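Local coordinates for protein peptidase, C14 family (Geobacter sulfurreducens PCA, PDB 3BIJ) that is uncharacterised but carries a caspase-type domain and may act as a cysteine endopeptidase of the C14 family, at residues 33-38 against 226-231; 98-103 against 185-190. One frame throughout, in Å; residues are numbered along the deposited sequence.

Overall arrangement
Interactions 1 and 2 mark two distant parts of one caspase-type domain. Their centres lie 30 Å apart with the middle of the chain between them, and their nearest atoms stay about 11 Å from each other, so they do not touch. Along the chain, both segments of interaction 2 fall within the 187 residues that separate 33-38 from 226-231. The first is buried helix-to-helix packing beside the mixed sheet, where helix 29-42 lies on strand 46-51. The second is a surface contact between strand 99-104 and helix 180-189. Each also has a neighbouring subunit close by, a different copy of the protein in each case. No catalytic residue is identified here, so both are described as structural packing.

Interaction 1 (33-38 against 226-231); sequences AEDMAA and QLLRVW
Leu228 meets Asp35 with one arm of its fork and Met36, a selenomethionine, with the other, which links helix 29-42 to helix 222-231. The short helix axes come within 11.3 Å, their N-to-C directions 31° apart, so the two segments run roughly alongside each other and side chains must bridge the gap. The side chain of Asp35 lies across that of Leu228 at about a right angle. Leu228 CD1 sits 3.1 Å from Asp35 OD1 and 3.6 Å from Asp35 CB, an apolar methyl against the shaft and one oxygen of the carboxylate. The other methyl, Leu228 CD2, is 3.5 Å from Met36 CE. The first bond of the Met36 side chain runs past the opposing helix rather than at it, but bends at chi2 (-65°) and chi3 (108°) carry its end over to the leucines. There it meets Leu227 tip to tip: Met36 CE lies 3.5 Å from Leu227 CD2, and Met36 SE is 4.0 Å from Leu227 CD1. No hydrogen bond joins the two segments. The carboxylate has its strongest partner in Arg177 of a neighbouring subunit, a salt bridge through Asp35 OD2, and Arg177 also packs on Leu228. Between these segments the contact is therefore mainly apolar packing, while the buried carboxylate of Asp35 is probably balanced across the subunit interface.

Interaction 2 (98-103 against 185-190); sequences GVDETW and TIQQKT
Asp100 on strand 99-104 and Gln187 on helix 180-189 have the nearest CA atoms of the two segments, 9.2 Å apart, too far for the backbones to touch. Their side chains reach out to meet each other and close the gap. Asp100 points toward the helix, whereas Gln187 sets off to one side and returns through a bend at chi2 (71°). Asp100 OD2 then lies 3.0 Å from Gln187 NE2, 3.2 Å from Gln187 OE1 and 3.2 Å from Gln187 CD. Near-equal separations from three amide atoms put this oxygen above the amide plane, and the carboxylate and amide planes are turned 50° apart. The N-H direction is too poor for a hydrogen bond, and OD2 and OE1 are both acceptors, so the meeting is close and polar but unbonded. Gln187 also rests on Val88 and Ile111. With an alanine here, Asp100 OD2 would lose its amide neighbour, and a gap is likely to open against Val88 and Ile111. Within segment 185-190, Ile186 O accepts Thr190 OG1 at 2.7 Å and Lys189 N at 3.2 Å from opposite faces of its carbonyl plane, which draws Thr190 back over the carbonyl of Ile186. Val88 belongs to strand 76-89 and Ile111 to strand 109-111, the strands flanking 99-104 in the sheet, and Ile186 packs on Glu114 of helix 112-119.

Interaction 1 (33-38 against 226-231)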
loop_
_atom_site.group_PDB
_atom_site.type_symbol
_atom_site.label_atom_id
_atom_site.label_comp_id
_atom_site.label_asym_id
_atom_site.label_seq_id
_atom_site.Cartn_x
_atom_site.Cartn_y
_atom_site.Cartn_z
ATOM N N ALA A 33 -29.096 2.946 -17.471
ATOM C CA ALA A 33 -30.160 3.529 -18.277
ATOM C C ALA A 33 -31.521 2.882 -17.985
ATOM O O ALA A 33 -32.521 3.583 -17.807
ATOM C CB ALA A 33 -29.821 3.420 -19.753
ATOM N N GLU A 34 -31.556 1.553 -17.929
ATOM C CA GLU A 34 -32.797 0.841 -17.636
ATOM C C GLU A 34 -33.336 1.286 -16.277
ATOM O O GLU A 34 -34.526 1.588 -16.141
ATOM C CB GLU A 34 -32.570 -0.679 -17.641
ATOM C CG GLU A 34 -32.170 -1.242 -19.011
ATOM C CD GLU A 34 -31.943 -2.766 -19.016
ATOM O OE1 GLU A 34 -31.056 -3.266 -18.265
ATOM O OE2 GLU A 34 -32.651 -3.462 -19.788
ATOM N N ASP A 35 -32.458 1.344 -15.277
ATOM C CA ASP A 35 -32.853 1.763 -13.937
ATOM C C ASP A 35 -33.367 3.201 -13.925
ATOM O O ASP A 35 -34.348 3.502 -13.249
ATOM C CB ASP A 35 -31.677 1.625 -12.964
ATOM C CG ASP A 35 -31.345 0.175 -12.649
ATOM O OD1 ASP A 35 -30.257 -0.086 -12.095
ATOM O OD2 ASP A 35 -32.173 -0.704 -12.954
HETATM N N MSE A 36 -32.712 4.094 -14.662
HETATM C CA MSE A 36 -33.171 5.475 -14.696
HETATM C C MSE A 36 -34.490 5.535 -15.444
HETATM O O MSE A 36 -35.433 6.207 -15.006
HETATM C CB MSE A 36 -32.136 6.377 -15.366
HETATM C CG MSE A 36 -30.834 6.501 -14.575
HETATM SE SE MSE A 36 -31.064 7.375 -12.842
HETATM C CE MSE A 36 -30.841 5.859 -11.690
ATOM N N ALA A 37 -34.569 4.822 -16.565
ATOM C CA ALA A 37 -35.797 4.795 -17.360
ATOM C C ALA A 37 -36.959 4.221 -16.537
ATOM O O ALA A 37 -38.094 4.673 -16.660
ATOM C CB ALA A 37 -35.584 3.967 -18.625
ATOM N N ALA A 38 -36.663 3.228 -15.698
ATOM C CA ALA A 38 -37.683 2.622 -14.849
ATOM C C ALA A 38 -38.254 3.655 -13.870
ATOM O O ALA A 38 -39.474 3.751 -13.691
ATOM C CB ALA A 38 -37.111 1.426 -14.080
ATOM N N GLN A 226 -25.731 4.390 -5.971
ATOM C CA GLN A 226 -26.108 5.067 -4.747
ATOM C C GLN A 226 -27.345 5.929 -4.945
ATOM O O GLN A 226 -28.100 6.176 -3.997
ATOM C CB GLN A 226 -24.958 5.907 -4.218
ATOM C CG GLN A 226 -23.807 5.051 -3.775
ATOM C CD GLN A 226 -24.218 4.024 -2.744
ATOM O OE1 GLN A 226 -23.780 2.877 -2.787
ATOM N NE2 GLN A 226 -25.055 4.431 -1.802
ATOM N N LEU A 227 -27.557 6.398 -6.172
ATOM C CA LEU A 227 -28.746 7.193 -6.443
ATOM C C LEU A 227 -29.933 6.252 -6.191
ATOM O O LEU A 227 -30.859 6.598 -5.464
ATOM C CB LEU A 227 -28.733 7.711 -7.897
ATOM C CG LEU A 227 -29.892 8.568 -8.440
ATOM C CD1 LEU A 227 -29.484 9.307 -9.736
ATOM C CD2 LEU A 227 -31.080 7.669 -8.700
ATOM N N LEU A 228 -29.891 5.051 -6.761
ATOM C CA LEU A 228 -30.972 4.093 -6.558
ATOM C C LEU A 228 -31.121 3.690 -5.095
ATOM O O LEU A 228 -32.228 3.437 -4.615
ATOM C CB LEU A 228 -30.740 2.843 -7.405
ATOM C CG LEU A 228 -30.685 3.116 -8.904
ATOM C CD1 LEU A 228 -30.243 1.866 -9.658
ATOM C CD2 LEU A 228 -32.026 3.589 -9.364
ATOM N N ARG A 229 -30.015 3.630 -4.369
ATOM C CA ARG A 229 -30.109 3.235 -2.969
ATOM C C ARG A 229 -30.813 4.271 -2.072
ATOM O O ARG A 229 -31.568 3.892 -1.180
ATOM C CB ARG A 229 -28.716 2.887 -2.423
ATOM C CG ARG A 229 -28.689 2.623 -0.920
ATOM C CD ARG A 229 -27.776 1.470 -0.511
ATOM N NE ARG A 229 -28.453 0.186 -0.612
ATOM C CZ ARG A 229 -28.162 -0.873 0.141
ATOM N NH1 ARG A 229 -28.823 -2.013 -0.013
ATOM N NH2 ARG A 229 -27.213 -0.791 1.061
ATOM N N VAL A 230 -30.580 5.565 -2.296
ATOM C CA VAL A 230 -31.241 6.575 -1.470
ATOM C C VAL A 230 -32.655 6.773 -1.979
ATOM O O VAL A 230 -33.559 7.071 -1.215
ATOM C CB VAL A 230 -30.513 7.947 -1.497
ATOM C CG1 VAL A 230 -29.057 7.778 -1.108
ATOM C CG2 VAL A 230 -30.624 8.570 -2.871
ATOM N N TRP A 231 -32.855 6.617 -3.281
ATOM C CA TRP A 231 -34.191 6.777 -3.823
ATOM C C TRP A 231 -35.070 5.663 -3.259
ATOM O O TRP A 231 -36.282 5.814 -3.118
ATOM C CB TRP A 231 -34.146 6.708 -5.341
ATOM C CG TRP A 231 -35.485 6.700 -5.981
ATOM C CD1 TRP A 231 -36.013 5.705 -6.767
ATOM C CD2 TRP A 231 -36.443 7.755 -5.974
ATOM N NE1 TRP A 231 -37.228 6.082 -7.256
ATOM C CE2 TRP A 231 -37.523 7.338 -6.789
ATOM C CE3 TRP A 231 -36.499 9.019 -5.367
ATOM C CZ2 TRP A 231 -38.651 8.142 -7.015
ATOM C CZ3 TRP A 231 -37.626 9.819 -5.595
ATOM C CH2 TRP A 231 -38.683 9.370 -6.414
#

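Interaction 2 (98-103 against 185-190)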
loop_
_atom_site.group_PDB
_atom_site.type_symbol
_atom_site.label_atom_id
_atom_site.label_comp_id
_atom_site.label_asym_id
_atom_site.label_seq_id
_atom_site.Cartn_x
_atom_site.Cartn_y
_atom_site.Cartn_z
ATOM N N GLY A 98 -5.334 21.446 -23.735
ATOM C CA GLY A 98 -6.426 22.311 -24.147
ATOM C C GLY A 98 -7.339 21.501 -25.044
ATOM O O GLY A 98 -7.033 21.277 -26.217
ATOM N N VAL A 99 -8.462 21.058 -24.493
ATOM C CA VAL A 99 -9.399 20.237 -25.240
ATOM C C VAL A 99 -10.854 20.557 -24.917
ATOM O O VAL A 99 -11.142 21.400 -24.064
ATOM C CB VAL A 99 -9.147 18.743 -24.946
ATOM C CG1 VAL A 99 -7.793 18.314 -25.515
ATOM C CG2 VAL A 99 -9.170 18.508 -23.440
ATOM N N ASP A 100 -11.765 19.884 -25.618
ATOM C CA ASP A 100 -13.201 20.053 -25.403
ATOM C C ASP A 100 -13.783 18.738 -24.891
ATOM O O ASP A 100 -13.555 17.676 -25.473
ATOM C CB ASP A 100 -13.913 20.437 -26.699
ATOM C CG ASP A 100 -13.644 21.864 -27.115
ATOM O OD1 ASP A 100 -13.904 22.787 -26.309
ATOM O OD2 ASP A 100 -13.189 22.067 -28.256
ATOM N N GLU A 101 -14.532 18.809 -23.800
ATOM C CA GLU A 101 -15.144 17.618 -23.232
ATOM C C GLU A 101 -16.265 17.131 -24.131
ATOM O O GLU A 101 -16.920 17.923 -24.802
ATOM C CB GLU A 101 -15.662 17.927 -21.836
ATOM C CG GLU A 101 -14.541 18.282 -20.879
ATOM C CD GLU A 101 -15.038 18.624 -19.499
ATOM O OE1 GLU A 101 -14.193 18.752 -18.572
ATOM O OE2 GLU A 101 -16.277 18.770 -19.341
ATOM N N THR A 102 -16.476 15.822 -24.154
ATOM C CA THR A 102 -17.500 15.241 -25.008
ATOM C C THR A 102 -18.106 13.998 -24.381
ATOM O O THR A 102 -17.653 13.517 -23.338
ATOM C CB THR A 102 -16.913 14.790 -26.358
ATOM O OG1 THR A 102 -16.122 13.609 -26.157
ATOM C CG2 THR A 102 -16.051 15.892 -26.970
ATOM N N TRP A 103 -19.152 13.496 -25.024
ATOM C CA TRP A 103 -19.792 12.267 -24.598
ATOM C C TRP A 103 -19.411 11.290 -25.700
ATOM O O TRP A 103 -19.513 11.611 -26.890
ATOM C CB TRP A 103 -21.318 12.408 -24.528
ATOM C CG TRP A 103 -21.825 12.907 -23.200
ATOM C CD1 TRP A 103 -21.079 13.204 -22.095
ATOM C CD2 TRP A 103 -23.188 13.159 -22.845
ATOM N NE1 TRP A 103 -21.890 13.623 -21.076
ATOM C CE2 TRP A 103 -23.191 13.609 -21.508
ATOM C CE3 TRP A 103 -24.407 13.048 -23.528
ATOM C CZ2 TRP A 103 -24.366 13.952 -20.836
ATOM C CZ3 TRP A 103 -25.573 13.388 -22.861
ATOM C CH2 TRP A 103 -25.540 13.836 -21.523
ATOM N N THR A 185 -14.875 19.828 -38.598
ATOM C CA THR A 185 -16.084 20.439 -39.134
ATOM C C THR A 185 -17.048 20.757 -38.003
ATOM O O THR A 185 -17.593 21.853 -37.930
ATOM C CB THR A 185 -16.782 19.507 -40.129
ATOM O OG1 THR A 185 -15.939 19.325 -41.272
ATOM C CG2 THR A 185 -18.106 20.099 -40.572
ATOM N N ILE A 186 -17.249 19.784 -37.124
ATOM C CA ILE A 186 -18.134 19.945 -35.985
ATOM C C ILE A 186 -17.677 21.113 -35.123
ATOM O O ILE A 186 -18.474 21.967 -34.743
ATOM C CB ILE A 186 -18.138 18.672 -35.123
ATOM C CG1 ILE A 186 -18.706 17.507 -35.933
ATOM C CG2 ILE A 186 -18.936 18.900 -33.852
ATOM C CD1 ILE A 186 -18.703 16.190 -35.206
ATOM N N GLN A 187 -16.381 21.140 -34.832
ATOM C CA GLN A 187 -15.792 22.175 -33.990
ATOM C C GLN A 187 -15.961 23.588 -34.557
ATOM O O GLN A 187 -15.974 24.564 -33.799
ATOM C CB GLN A 187 -14.300 21.878 -33.774
ATOM C CG GLN A 187 -13.721 22.374 -32.440
ATOM C CD GLN A 187 -14.229 21.575 -31.240
ATOM O OE1 GLN A 187 -15.304 21.850 -30.683
ATOM N NE2 GLN A 187 -13.459 20.568 -30.849
ATOM N N GLN A 188 -16.099 23.694 -35.881
ATOM C CA GLN A 188 -16.252 24.991 -36.554
ATOM C C GLN A 188 -17.691 25.420 -36.817
ATOM O O GLN A 188 -17.956 26.598 -37.069
ATOM C CB GLN A 188 -15.488 24.996 -37.882
ATOM C CG GLN A 188 -13.983 25.056 -37.722
ATOM C CD GLN A 188 -13.515 26.398 -37.184
ATOM O OE1 GLN A 188 -14.046 26.904 -36.188
ATOM N NE2 GLN A 188 -12.509 26.982 -37.834
ATOM N N LYS A 189 -18.614 24.465 -36.770
ATOM C CA LYS A 189 -20.025 24.755 -37.002
ATOM C C LYS A 189 -20.818 24.727 -35.690
ATOM O O LYS A 189 -22.053 24.782 -35.697
ATOM C CB LYS A 189 -20.620 23.747 -38.000
ATOM C CG LYS A 189 -20.732 22.319 -37.481
ATOM C CD LYS A 189 -21.168 21.350 -38.569
ATOM C CE LYS A 189 -22.527 21.713 -39.144
ATOM N NZ LYS A 189 -22.850 20.858 -40.318
ATOM N N THR A 190 -20.111 24.621 -34.567
ATOM C CA THR A 190 -20.761 24.614 -33.259
ATOM C C THR A 190 -20.201 25.738 -32.398
ATOM O O THR A 190 -19.203 25.567 -31.698
ATOM C CB THR A 190 -20.576 23.258 -32.503
ATOM O OG1 THR A 190 -19.181 22.957 -32.371
ATOM C CG2 THR A 190 -21.271 22.128 -33.245
#